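Local coordinates for YfkN protein (Bacillus subtilis subsp. subtilis, PDB 3GVE), which belongs to the calcineurin-like phosphoesterase family of metal-binding proteins and holds one manganese and one magnesium ion in this structure, at residues S13-T18 with Q45-H50; D116-T121 with N141-Y146; A208-A213 with I290-E295; A231-A236 with V262-V267. All blocks are in the same frame, centred on the assembly; numbering follows the deposited sequence. Where two conformers were deposited one is given.

Overall arrangement
Four contacts sample the layers of a calcineurin-like alpha/beta fold. Interaction 1 comes first along the chain and sets helix 40-53 on strand 9-17; interaction 2 follows, tying helix 115-123 to the loop before strand 146-154, about 25 Å away between centres, with the Leu118 side chain about 12 Å from the magnesium ion. Interaction 3 packs the two mixed sheets through strands 210-215 and 286-297, and touches interaction 1 in their shared sheet by a probable hydrogen bond, Ile14 N to Ile290 O at 2.8 Å. Interaction 4, nested within interaction 3, joins helix 232-238, whose Val232 and Ala236 touch the second sheet, to a surface turn. Interactions 1, 3 and 4 concern the two sheets and their packing.

Interaction 1: residues S13-T18 with Q45-H50; sequences SILATT and QLIQKH
Leu15 meets Ile47 and His50 where strand 9-17 packs against helix 40-53, with the alpha carbons of Leu15 and Ile47 7.0 Å apart. Along the strand, Ser13 comes first, its hydroxyl engaged by Asp291 and Asn54. Leu15 then carries the contact. Its CG stands beside the backbone N and opposite the carbonyl carbon (chi1 -50°), which sends the fork of the side chain at the helix. Branch CD1 comes to 3.8 Å from Ile47 O and lies 4.2 Å from Ile47 CG2; branch CD2 rests 3.7 Å from His50 CB and comes obliquely to the imidazole, 4.1 Å from His50 CG. The fork therefore straddles the beta carbon of His50, since Leu15 CD1 is also 3.7 Å from His50 CB. Farther on, Thr17 adds little to the contact, its OG1 being bonded to Asp61 and Tyr101. The contact is thus apolar at its centre, made by the leucine methyls against Ile47 and the CB of His50, which implies that dispersion and burial of carbon hold helix to strand, while Glu311 takes the polar ends, a salt bridge from Lys49 and a hydrogen bond with His50 NE2.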
loop_
_atom_site.group_PDB
_atom_site.type_symbol
_atom_site.label_atom_id
_atom_site.label_comp_id
_atom_site.label_asym_id
_atom_site.label_seq_id
_atom_site.Cartn_x
_atom_site.Cartn_y
_atom_site.Cartn_z
ATOM N N SER A 13 -8.057 -0.226 31.222
ATOM C CA SER A 13 -8.264 -0.057 29.787
ATOM C C SER A 13 -6.925 -0.149 29.080
ATOM O O SER A 13 -5.939 0.382 29.549
ATOM C CB SER A 13 -8.886 1.296 29.494
ATOM O OG SER A 13 -10.196 1.370 29.997
ATOM N N ILE A 14 -6.903 -0.831 27.947
ATOM C CA ILE A 14 -5.700 -0.923 27.137
ATOM C C ILE A 14 -6.022 -0.338 25.777
ATOM O O ILE A 14 -6.928 -0.793 25.118
ATOM C CB ILE A 14 -5.259 -2.402 26.954
ATOM C CG1 ILE A 14 -5.024 -3.091 28.304
ATOM C CG2 ILE A 14 -3.996 -2.486 26.103
ATOM C CD1 ILE A 14 -5.185 -4.583 28.229
ATOM N N LEU A 15 -5.269 0.677 25.381
ATOM C CA LEU A 15 -5.416 1.291 24.055
ATOM C C LEU A 15 -4.282 0.807 23.163
ATOM O O LEU A 15 -3.169 0.690 23.631
ATOM C CB LEU A 15 -5.356 2.805 24.180
ATOM C CG LEU A 15 -6.276 3.433 25.241
ATOM C CD1 LEU A 15 -6.109 4.947 25.206
ATOM C CD2 LEU A 15 -7.735 3.049 25.024
ATOM N N ALA A 16 -4.574 0.529 21.892
ATOM C CA ALA A 16 -3.590 -0.113 21.011
ATOM C C ALA A 16 -3.568 0.419 19.593
ATOM O O ALA A 16 -4.630 0.584 18.968
ATOM C CB ALA A 16 -3.827 -1.627 20.962
ATOM N N THR A 17 -2.352 0.640 19.079
ATOM C CA THR A 17 -2.195 0.921 17.627
ATOM C C THR A 17 -1.497 -0.247 16.980
ATOM O O THR A 17 -0.807 -1.083 17.676
ATOM C CB THR A 17 -1.409 2.221 17.420
ATOM O OG1 THR A 17 -0.187 2.184 18.208
ATOM C CG2 THR A 17 -2.228 3.409 17.846
ATOM N N THR A 18 -1.690 -0.408 15.689
ATOM C CA THR A 18 -0.974 -1.426 14.937
ATOM C C THR A 18 -0.783 -1.000 13.491
ATOM O O THR A 18 -1.591 -0.276 12.943
ATOM C CB THR A 18 -1.708 -2.813 14.973
ATOM O OG1 THR A 18 -0.805 -3.864 14.573
ATOM C CG2 THR A 18 -2.956 -2.821 14.075
ATOM N N GLN A 45 -5.881 11.615 18.817
ATOM C CA GLN A 45 -7.044 12.310 19.350
ATOM C C GLN A 45 -7.968 11.314 20.030
ATOM O O GLN A 45 -8.520 11.623 21.058
ATOM C CB GLN A 45 -7.777 13.102 18.255
ATOM C CG GLN A 45 -6.914 14.154 17.551
ATOM C CD GLN A 45 -6.567 15.339 18.417
ATOM O OE1 GLN A 45 -5.985 15.205 19.463
ATOM N NE2 GLN A 45 -6.907 16.526 17.936
ATOM N N LEU A 46 -8.098 10.111 19.466
ATOM C CA LEU A 46 -8.847 9.044 20.139
ATOM C C LEU A 46 -8.143 8.591 21.416
ATOM O O LEU A 46 -8.779 8.290 22.405
ATOM C CB LEU A 46 -9.050 7.829 19.231
ATOM C CG LEU A 46 -9.867 8.049 17.962
ATOM C CD1 LEU A 46 -9.937 6.744 17.159
ATOM C CD2 LEU A 46 -11.271 8.554 18.285
ATOM N N ILE A 47 -6.819 8.531 21.363
ATOM C CA ILE A 47 -6.037 8.133 22.537
ATOM C C ILE A 47 -6.342 9.098 23.703
ATOM O O ILE A 47 -6.590 8.678 24.811
ATOM C CB ILE A 47 -4.507 8.084 22.226
ATOM C CG1 ILE A 47 -4.196 6.939 21.236
ATOM C CG2 ILE A 47 -3.691 7.972 23.526
ATOM C CD1 ILE A 47 -2.786 6.920 20.682
ATOM N N GLN A 48 -6.289 10.397 23.425
ATOM C CA GLN A 48 -6.536 11.420 24.432
ATOM C C GLN A 48 -7.945 11.270 24.993
ATOM O O GLN A 48 -8.141 11.301 26.194
ATOM C CB GLN A 48 -6.361 12.829 23.849
ATOM C CG GLN A 48 -6.495 13.912 24.923
ATOM C CD GLN A 48 -6.253 15.300 24.410
ATOM O OE1 GLN A 48 -5.386 15.534 23.575
ATOM N NE2 GLN A 48 -7.005 16.247 24.945
ATOM N N LYS A 49 -8.910 11.084 24.113
ATOM C CA LYS A 49 -10.284 10.925 24.562
ATOM C C LYS A 49 -10.451 9.734 25.519
ATOM O O LYS A 49 -11.062 9.846 26.562
ATOM C CB LYS A 49 -11.233 10.774 23.382
ATOM C CG LYS A 49 -12.648 10.448 23.832
ATOM C CD LYS A 49 -13.575 10.468 22.683
ATOM C CE LYS A 49 -13.525 9.181 21.907
ATOM N NZ LYS A 49 -14.764 9.027 21.132
ATOM N N HIS A 50 -9.896 8.583 25.148
ATOM C CA HIS A 50 -10.028 7.405 25.988
ATOM C C HIS A 50 -9.278 7.551 27.311
ATOM O O HIS A 50 -9.765 7.131 28.341
ATOM C CB HIS A 50 -9.635 6.161 25.195
ATOM C CG HIS A 50 -10.702 5.716 24.260
ATOM N ND1 HIS A 50 -11.700 4.848 24.639
ATOM C CD2 HIS A 50 -10.963 6.060 22.981
ATOM C CE1 HIS A 50 -12.521 4.668 23.625
ATOM N NE2 HIS A 50 -12.098 5.393 22.607
#

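Interaction 2: residues D116-T121 with N141-Y146; sequences DFLDGT and NRYTPY
The guanidinium of Arg142 and the phenol ring of Tyr143 are the flat groups that meet Asp119 and Leu118 of helix 115-123. At the guanidinium edge sits the carboxylate of Asp119, near the plane, while Tyr143 OH lies over one face, toward the rim. Arg142 CG lies 3.4 Å above one face of the Tyr143 ring, toward its rim, and a water lies in plane at the ring edge. The salt bridge is end-on and two-pronged: Arg142 NH1 donates to the syn lone pair of Asp119 OD1 at 3.0 Å (163°), and Arg142 NH2 donates at 2.8 Å (158°) to Asp119 OD2, which is met on its syn side by a donor tilted out of the carboxylate plane. The two planes are 34° apart, so the pair is twisted rather than flat. The water is 2.8 Å from Tyr143 OH and makes a weak bond to Asp119 OD1. The Leu118 side chain crosses that of Tyr143 at about a right angle, with Leu118 CD2 3.7 Å from Tyr143 OH, and Phe111 touches both side chains. This is a bidentate arginine-carboxylate bridge beside an apolar patch, joining a helix to a connecting loop of the calcineurin-like fold.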
loop_
_atom_site.group_PDB
_atom_site.type_symbol
_atom_site.label_atom_id
_atom_site.label_comp_id
_atom_site.label_asym_id
_atom_site.label_seq_id
_atom_site.Cartn_x
_atom_site.Cartn_y
_atom_site.Cartn_z
ATOM N N ASP A 116 20.979 -3.944 12.945
ATOM C CA ASP A 116 21.647 -2.878 13.687
ATOM C C ASP A 116 20.755 -1.643 13.811
ATOM O O ASP A 116 20.646 -1.072 14.874
ATOM C CB ASP A 116 22.992 -2.498 13.059
ATOM C CG ASP A 116 24.046 -3.582 13.205
ATOM O OD1 ASP A 116 23.906 -4.483 14.040
ATOM O OD2 ASP A 116 25.024 -3.502 12.457
ATOM N N PHE A 117 20.106 -1.259 12.711
ATOM C CA PHE A 117 19.215 -0.114 12.726
ATOM C C PHE A 117 18.052 -0.357 13.675
ATOM O O PHE A 117 17.657 0.524 14.400
ATOM C CB PHE A 117 18.722 0.211 11.323
ATOM C CG PHE A 117 17.873 1.447 11.260
ATOM C CD1 PHE A 117 18.446 2.711 11.330
ATOM C CD2 PHE A 117 16.504 1.352 11.141
ATOM C CE1 PHE A 117 17.666 3.849 11.264
ATOM C CE2 PHE A 117 15.741 2.489 11.065
ATOM C CZ PHE A 117 16.324 3.737 11.128
ATOM N N LEU A 118 17.545 -1.577 13.701
ATOM C CA LEU A 118 16.461 -1.901 14.611
ATOM C C LEU A 118 16.907 -1.791 16.075
ATOM O O LEU A 118 16.197 -1.265 16.898
ATOM C CB LEU A 118 15.896 -3.302 14.315
ATOM C CG LEU A 118 14.719 -3.748 15.189
ATOM C CD1 LEU A 118 13.608 -2.699 15.175
ATOM C CD2 LEU A 118 14.190 -5.104 14.719
ATOM N N ASP A 119 18.089 -2.322 16.385
ATOM C CA ASP A 119 18.631 -2.206 17.735
ATOM C C ASP A 119 18.765 -0.726 18.106
ATOM O O ASP A 119 18.422 -0.337 19.193
ATOM C CB ASP A 119 19.996 -2.893 17.861
ATOM C CG ASP A 119 19.899 -4.414 17.959
ATOM O OD1 ASP A 119 18.858 -4.964 18.345
ATOM O OD2 ASP A 119 20.913 -5.046 17.647
ATOM N N GLY A 120 19.260 0.083 17.187
ATOM C CA GLY A 120 19.431 1.504 17.447
ATOM C C GLY A 120 18.103 2.195 17.680
ATOM O O GLY A 120 17.977 3.041 18.530
ATOM N N THR A 121 17.101 1.806 16.904
ATOM C CA THR A 121 15.748 2.368 17.021
ATOM C C THR A 121 15.163 2.099 18.403
ATOM O O THR A 121 14.616 2.977 19.027
ATOM C CB THR A 121 14.817 1.796 15.923
ATOM O OG1 THR A 121 15.252 2.261 14.652
ATOM C CG2 THR A 121 13.371 2.238 16.128
ATOM N N ASN A 141 17.208 -15.348 23.551
ATOM C CA ASN A 141 16.304 -14.309 23.084
ATOM C C ASN A 141 17.109 -13.176 22.473
ATOM O O ASN A 141 18.040 -12.691 23.086
ATOM C CB ASN A 141 15.441 -13.784 24.220
ATOM C CG ASN A 141 14.358 -14.748 24.613
ATOM O OD1 ASN A 141 14.439 -15.395 25.641
ATOM N ND2 ASN A 141 13.333 -14.836 23.791
ATOM N N ARG A 142 16.730 -12.771 21.268
ATOM C CA ARG A 142 17.414 -11.710 20.560
ATOM C C ARG A 142 16.981 -10.322 21.059
ATOM O O ARG A 142 17.678 -9.361 20.861
ATOM C CB ARG A 142 17.150 -11.851 19.055
ATOM C CG ARG A 142 17.849 -10.806 18.176
ATOM C CD ARG A 142 19.356 -10.743 18.450
ATOM N NE ARG A 142 20.042 -9.824 17.553
ATOM C CZ ARG A 142 19.989 -8.509 17.664
ATOM N NH1 ARG A 142 19.271 -7.954 18.617
ATOM N NH2 ARG A 142 20.656 -7.748 16.820
ATOM N N TYR A 143 15.810 -10.259 21.683
ATOM C CA TYR A 143 15.220 -9.022 22.208
ATOM C C TYR A 143 14.721 -9.290 23.617
ATOM O O TYR A 143 14.559 -10.416 24.016
ATOM C CB TYR A 143 14.041 -8.557 21.305
ATOM C CG TYR A 143 14.504 -8.367 19.888
ATOM C CD1 TYR A 143 15.206 -7.238 19.521
ATOM C CD2 TYR A 143 14.318 -9.362 18.935
ATOM C CE1 TYR A 143 15.688 -7.096 18.244
ATOM C CE2 TYR A 143 14.789 -9.230 17.673
ATOM C CZ TYR A 143 15.476 -8.103 17.330
ATOM O OH TYR A 143 15.991 -7.976 16.073
ATOM N N THR A 144 14.447 -8.226 24.347
ATOM C CA THR A 144 13.762 -8.330 25.629
ATOM C C THR A 144 12.494 -9.179 25.442
ATOM O O THR A 144 11.601 -8.784 24.707
ATOM C CB THR A 144 13.324 -6.925 26.092
ATOM O OG1 THR A 144 14.431 -6.012 25.994
ATOM C CG2 THR A 144 12.802 -6.943 27.500
ATOM N N PRO A 145 12.412 -10.343 26.081
ATOM C CA PRO A 145 11.284 -11.230 25.774
ATOM C C PRO A 145 9.949 -10.789 26.342
ATOM O O PRO A 145 8.888 -11.058 25.682
ATOM C CB PRO A 145 11.717 -12.595 26.298
ATOM C CG PRO A 145 12.584 -12.241 27.459
ATOM C CD PRO A 145 13.388 -10.983 26.994
ATOM N N TYR A 146 9.969 -10.108 27.464
ATOM C CA TYR A 146 8.765 -9.635 28.110
ATOM C C TYR A 146 9.239 -8.647 29.158
ATOM O O TYR A 146 10.424 -8.603 29.439
ATOM C CB TYR A 146 7.988 -10.796 28.751
ATOM C CG TYR A 146 8.692 -11.417 29.941
ATOM C CD1 TYR A 146 8.580 -10.860 31.198
ATOM C CD2 TYR A 146 9.474 -12.553 29.801
ATOM C CE1 TYR A 146 9.227 -11.413 32.299
ATOM C CE2 TYR A 146 10.125 -13.109 30.902
ATOM C CZ TYR A 146 9.991 -12.530 32.139
ATOM O OH TYR A 146 10.638 -13.071 33.232
HETATM O O HOH W 1 17.705 -5.819 16.013
#

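Interaction 3: residues A208-A213 with I290-E295; sequences ADVIIA and IDLKLE
Val210 reaches across from strand 210-215 to Leu292 and Leu294 of strand 286-297. Its CB is directed at the opposing strand, and the two methyls divide there. With CG1 opposite the backbone N (chi1 174°), that branch extends to Leu292, where Val210 CG1 and Leu292 CD1 meet tip to tip at 4.0 Å. The other methyl sits beside the backbone N and serves a different leucine: Val210 CG2 lies 4.0 Å from Leu294 CD1, with Leu294 CD2 at the same distance, so it is set against the fork of that side chain. Here the two side chains run at about a right angle. One valine is therefore shared by two leucines that are two residues apart on a strand and so point to the same face of it. The backbones stay well separated, the alpha carbons of Val210 and Leu294 being 9.0 Å apart, consistent with packing between layers, as the two strands belong to different sheets. All three residues are buried, and the touching atoms are methyl carbons throughout. Strand 210-215 pairs in parallel with strands 160-170 and 244-247, while strand 286-297 runs antiparallel between strands 9-17 and 300-312. Helix 192-205 precedes strand 210-215, its Lys204 NZ bonding to Ala208 O. Val163 of strand 160-170 flanks Val210, Ile14 and Pro276 touch Leu292, and Trp301 with Val10 borders Leu294: the interior of a two-sheet sandwich.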
loop_
_atom_site.group_PDB
_atom_site.type_symbol
_atom_site.label_atom_id
_atom_site.label_comp_id
_atom_site.label_asym_id
_atom_site.label_seq_id
_atom_site.Cartn_x
_atom_site.Cartn_y
_atom_site.Cartn_z
ATOM N N ALA A 208 3.627 -11.712 37.295
ATOM C CA ALA A 208 2.645 -11.053 36.435
ATOM C C ALA A 208 1.226 -11.406 36.847
ATOM O O ALA A 208 0.891 -12.558 36.940
ATOM C CB ALA A 208 2.876 -11.420 34.964
ATOM N N ASP A 209 0.410 -10.387 37.076
ATOM C CA ASP A 209 -1.011 -10.558 37.381
ATOM C C ASP A 209 -1.886 -10.501 36.124
ATOM O O ASP A 209 -2.896 -11.171 36.037
ATOM C CB ASP A 209 -1.479 -9.474 38.341
ATOM C CG ASP A 209 -0.841 -9.587 39.694
ATOM O OD1 ASP A 209 -0.885 -10.696 40.259
ATOM O OD2 ASP A 209 -0.317 -8.577 40.153
ATOM N N VAL A 210 -1.492 -9.655 35.181
ATOM C CA VAL A 210 -2.200 -9.454 33.913
ATOM C C VAL A 210 -1.165 -9.548 32.811
ATOM O O VAL A 210 -0.126 -8.943 32.913
ATOM C CB VAL A 210 -2.860 -8.063 33.857
ATOM C CG1 VAL A 210 -3.476 -7.806 32.475
ATOM C CG2 VAL A 210 -3.915 -7.932 34.952
ATOM N N ILE A 211 -1.450 -10.335 31.784
ATOM C CA ILE A 211 -0.513 -10.524 30.683
ATOM C C ILE A 211 -1.147 -10.045 29.370
ATOM O O ILE A 211 -2.218 -10.513 28.986
ATOM C CB ILE A 211 -0.054 -12.011 30.558
ATOM C CG1 ILE A 211 0.837 -12.404 31.753
ATOM C CG2 ILE A 211 0.695 -12.230 29.236
ATOM C CD1 ILE A 211 1.232 -13.866 31.783
ATOM N N ILE A 212 -0.452 -9.116 28.700
ATOM C CA ILE A 212 -0.948 -8.519 27.402
ATOM C C ILE A 212 -0.026 -8.995 26.324
ATOM O O ILE A 212 1.214 -8.817 26.401
ATOM C CB ILE A 212 -0.954 -6.999 27.508
ATOM C CG1 ILE A 212 -1.920 -6.544 28.626
ATOM C CG2 ILE A 212 -1.413 -6.436 26.163
ATOM C CD1 ILE A 212 -1.742 -5.112 29.027
ATOM N N ALA A 213 -0.594 -9.670 25.325
ATOM C CA ALA A 213 0.188 -10.104 24.174
ATOM C C ALA A 213 0.134 -9.074 23.064
ATOM O O ALA A 213 -1.007 -8.779 22.586
ATOM C CB ALA A 213 -0.393 -11.444 23.657
ATOM N N ILE A 290 -9.360 -2.320 24.722
ATOM C CA ILE A 290 -9.752 -3.458 25.539
ATOM C C ILE A 290 -10.031 -3.005 26.970
ATOM O O ILE A 290 -9.232 -2.330 27.577
ATOM C CB ILE A 290 -8.665 -4.550 25.539
ATOM C CG1 ILE A 290 -8.599 -5.198 24.152
ATOM C CG2 ILE A 290 -8.916 -5.570 26.620
ATOM C CD1 ILE A 290 -7.539 -6.279 24.020
ATOM N N ASP A 291 -11.192 -3.393 27.477
ATOM C CA ASP A 291 -11.569 -3.123 28.862
ATOM C C ASP A 291 -11.503 -4.429 29.634
ATOM O O ASP A 291 -12.046 -5.428 29.214
ATOM C CB ASP A 291 -12.969 -2.505 28.927
ATOM C CG ASP A 291 -13.005 -1.118 28.310
ATOM O OD1 ASP A 291 -12.413 -0.206 28.876
ATOM O OD2 ASP A 291 -13.589 -0.963 27.225
ATOM N N LEU A 292 -10.791 -4.393 30.751
ATOM C CA LEU A 292 -10.726 -5.511 31.692
ATOM C C LEU A 292 -11.342 -5.089 33.018
ATOM O O LEU A 292 -11.000 -4.053 33.545
ATOM C CB LEU A 292 -9.282 -5.931 31.941
ATOM C CG LEU A 292 -8.469 -6.405 30.725
ATOM C CD1 LEU A 292 -7.059 -6.817 31.100
ATOM C CD2 LEU A 292 -9.210 -7.520 29.968
ATOM N N LYS A 293 -12.183 -5.993 33.556
ATOM C CA LYS A 293 -12.640 -5.792 35.001
ATOM C C LYS A 293 -11.932 -6.885 35.785
ATOM O O LYS A 293 -12.142 -8.053 35.622
ATOM C CB LYS A 293 -14.137 -5.940 35.112
ATOM C CG LYS A 293 -14.852 -4.889 34.435
ATOM C CD LYS A 293 -16.391 -5.013 34.502
ATOM C CE LYS A 293 -17.090 -3.876 33.798
ATOM N NZ LYS A 293 -18.657 -4.041 33.861
ATOM N N LEU A 294 -11.020 -6.471 36.549
ATOM C CA LEU A 294 -10.154 -7.281 37.398
ATOM C C LEU A 294 -10.711 -7.393 38.808
ATOM O O LEU A 294 -11.225 -6.441 39.349
ATOM C CB LEU A 294 -8.744 -6.697 37.489
ATOM C CG LEU A 294 -8.067 -6.245 36.198
ATOM C CD1 LEU A 294 -6.721 -5.650 36.542
ATOM C CD2 LEU A 294 -7.901 -7.445 35.327
ATOM N N GLU A 295 -10.586 -8.581 39.385
ATOM C CA GLU A 295 -11.070 -8.832 40.745
ATOM C C GLU A 295 -10.021 -9.551 41.543
ATOM O O GLU A 295 -9.391 -10.443 41.010
ATOM C CB GLU A 295 -12.339 -9.676 40.719
ATOM C CG GLU A 295 -13.574 -8.850 40.715
ATOM C CD GLU A 295 -14.825 -9.668 40.571
ATOM O OE1 GLU A 295 -14.831 -10.812 41.022
ATOM O OE2 GLU A 295 -15.793 -9.167 40.004
#

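Interaction 4: residues A231-A236 with V262-V267; sequences AVFDLA and VAQFNV
Phe233 swings its ring out from helix 232-238 toward Phe265 because its CG stands opposite the backbone N (chi1 -178°), while Phe265 has its CG beside the backbone N (chi1 -72°), bringing the rim of its ring back to the helix. The rings meet rim to rim, neither lying over the face of the other: Phe233 CD1 is 3.6 Å from Phe265 CE2, the centroids are 5.9 Å apart and the planes are inclined by 21°. That geometry excludes both a stack and a T-shaped pair. Around the Phe233 ring, Phe265 CE2 arrives near the plane, at the edge, and Ala263 O does likewise, 3.8 Å from Phe233 CE1. The aliphatic part of Gln264 comes obliquely to the same corner, with Gln264 CB 3.8 Å from Phe233 CE1 and Gln264 CG 4.0 Å from Phe233 CZ. These partners are presented together by a type II beta turn from Val262 to Phe265, closed by the backbone bond of Phe265 N to Val262 O at 3.0 Å. Phe265 also meets the ring of Tyr259 and packs on Ile272 of strand 271-272. The contact lies at the surface and is made mainly by carbon, with a carbonyl oxygen near the positively polarised ring rim of Phe233; this implies that van der Waals contact, probably helped by a weak electrostatic attraction, holds the turn against the helix.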
loop_
_atom_site.group_PDB
_atom_site.type_symbol
_atom_site.label_atom_id
_atom_site.label_comp_id
_atom_site.label_asym_id
_atom_site.label_seq_id
_atom_site.Cartn_x
_atom_site.Cartn_y
_atom_site.Cartn_z
ATOM N N ALA A 231 -1.633 -16.372 13.669
ATOM C CA ALA A 231 -1.764 -17.356 14.727
ATOM C C ALA A 231 -2.612 -16.963 15.930
ATOM O O ALA A 231 -2.578 -17.655 16.921
ATOM C CB ALA A 231 -0.353 -17.776 15.212
ATOM N N VAL A 232 -3.346 -15.857 15.856
ATOM C CA VAL A 232 -4.117 -15.398 17.016
ATOM C C VAL A 232 -5.123 -16.437 17.553
ATOM O O VAL A 232 -5.273 -16.595 18.746
ATOM C CB VAL A 232 -4.819 -14.057 16.742
ATOM C CG1 VAL A 232 -5.835 -13.760 17.864
ATOM C CG2 VAL A 232 -3.773 -12.931 16.655
ATOM N N PHE A 233 -5.820 -17.127 16.662
ATOM C CA PHE A 233 -6.780 -18.140 17.116
ATOM C C PHE A 233 -6.070 -19.197 17.963
ATOM O O PHE A 233 -6.573 -19.628 18.968
ATOM C CB PHE A 233 -7.478 -18.792 15.921
ATOM C CG PHE A 233 -8.517 -19.809 16.306
ATOM C CD1 PHE A 233 -9.834 -19.443 16.527
ATOM C CD2 PHE A 233 -8.165 -21.137 16.428
ATOM C CE1 PHE A 233 -10.793 -20.413 16.872
ATOM C CE2 PHE A 233 -9.119 -22.103 16.769
ATOM C CZ PHE A 233 -10.427 -21.736 16.985
ATOM N N ASP A 234 -4.895 -19.609 17.516
ATOM C CA ASP A 234 -4.099 -20.597 18.237
ATOM C C ASP A 234 -3.516 -20.076 19.553
ATOM O O ASP A 234 -3.486 -20.792 20.535
ATOM C CB ASP A 234 -3.027 -21.172 17.305
ATOM C CG ASP A 234 -3.634 -21.747 16.034
ATOM O OD1 ASP A 234 -4.549 -22.570 16.126
ATOM O OD2 ASP A 234 -3.234 -21.323 14.969
ATOM N N LEU A 235 -3.070 -18.825 19.566
ATOM C CA LEU A 235 -2.682 -18.194 20.816
ATOM C C LEU A 235 -3.832 -18.219 21.820
ATOM O O LEU A 235 -3.656 -18.561 22.976
ATOM C CB LEU A 235 -2.283 -16.748 20.576
ATOM C CG LEU A 235 -0.829 -16.508 20.227
ATOM C CD1 LEU A 235 -0.661 -15.016 19.911
ATOM C CD2 LEU A 235 0.118 -16.918 21.386
ATOM N N ALA A 236 -5.024 -17.868 21.358
ATOM C CA ALA A 236 -6.167 -17.781 22.264
ATOM C C ALA A 236 -6.617 -19.143 22.782
ATOM O O ALA A 236 -7.124 -19.232 23.880
ATOM C CB ALA A 236 -7.334 -17.068 21.575
ATOM N N VAL A 262 -18.767 -18.254 14.267
ATOM C CA VAL A 262 -17.532 -19.048 14.260
ATOM C C VAL A 262 -17.240 -19.517 15.682
ATOM O O VAL A 262 -17.212 -18.730 16.613
ATOM C CB VAL A 262 -16.322 -18.245 13.703
ATOM C CG1 VAL A 262 -15.050 -19.131 13.658
ATOM C CG2 VAL A 262 -16.645 -17.675 12.302
ATOM N N ALA A 263 -17.039 -20.819 15.847
ATOM C CA ALA A 263 -16.775 -21.371 17.167
ATOM C C ALA A 263 -15.616 -20.639 17.849
ATOM O O ALA A 263 -14.606 -20.377 17.237
ATOM C CB ALA A 263 -16.478 -22.868 17.080
ATOM N N GLN A 264 -15.819 -20.315 19.118
ATOM C CA GLN A 264 -14.825 -19.659 19.969
ATOM C C GLN A 264 -14.897 -18.137 19.921
ATOM O O GLN A 264 -14.355 -17.477 20.772
ATOM C CB GLN A 264 -13.399 -20.119 19.631
ATOM C CG GLN A 264 -13.136 -21.556 19.970
ATOM C CD GLN A 264 -13.530 -21.797 21.390
ATOM O OE1 GLN A 264 -12.993 -21.189 22.292
ATOM N NE2 GLN A 264 -14.537 -22.602 21.584
ATOM N N PHE A 265 -15.564 -17.595 18.909
ATOM C CA PHE A 265 -15.667 -16.153 18.734
ATOM C C PHE A 265 -16.932 -15.588 19.394
ATOM O O PHE A 265 -17.985 -16.170 19.323
ATOM C CB PHE A 265 -15.663 -15.799 17.237
ATOM C CG PHE A 265 -14.313 -15.983 16.561
ATOM C CD1 PHE A 265 -13.476 -14.899 16.323
ATOM C CD2 PHE A 265 -13.891 -17.237 16.164
ATOM C CE1 PHE A 265 -12.254 -15.061 15.696
ATOM C CE2 PHE A 265 -12.646 -17.412 15.545
ATOM C CZ PHE A 265 -11.829 -16.310 15.303
ATOM N N ASN A 266 -16.796 -14.433 20.026
ATOM C CA ASN A 266 -17.924 -13.635 20.494
ATOM C C ASN A 266 -17.728 -12.199 19.982
ATOM O O ASN A 266 -16.911 -11.446 20.490
ATOM C CB ASN A 266 -18.025 -13.691 22.018
ATOM C CG ASN A 266 -19.268 -12.989 22.550
ATOM O OD1 ASN A 266 -19.688 -11.995 22.012
ATOM N ND2 ASN A 266 -19.839 -13.518 23.615
ATOM N N VAL A 267 -18.471 -11.850 18.939
ATOM C CA VAL A 267 -18.377 -10.547 18.308
ATOM C C VAL A 267 -18.837 -9.416 19.194
ATOM O O VAL A 267 -18.188 -8.396 19.256
ATOM C CB VAL A 267 -19.028 -10.513 16.900
ATOM C CG1 VAL A 267 -18.965 -9.124 16.332
ATOM C CG2 VAL A 267 -18.398 -11.581 15.975
#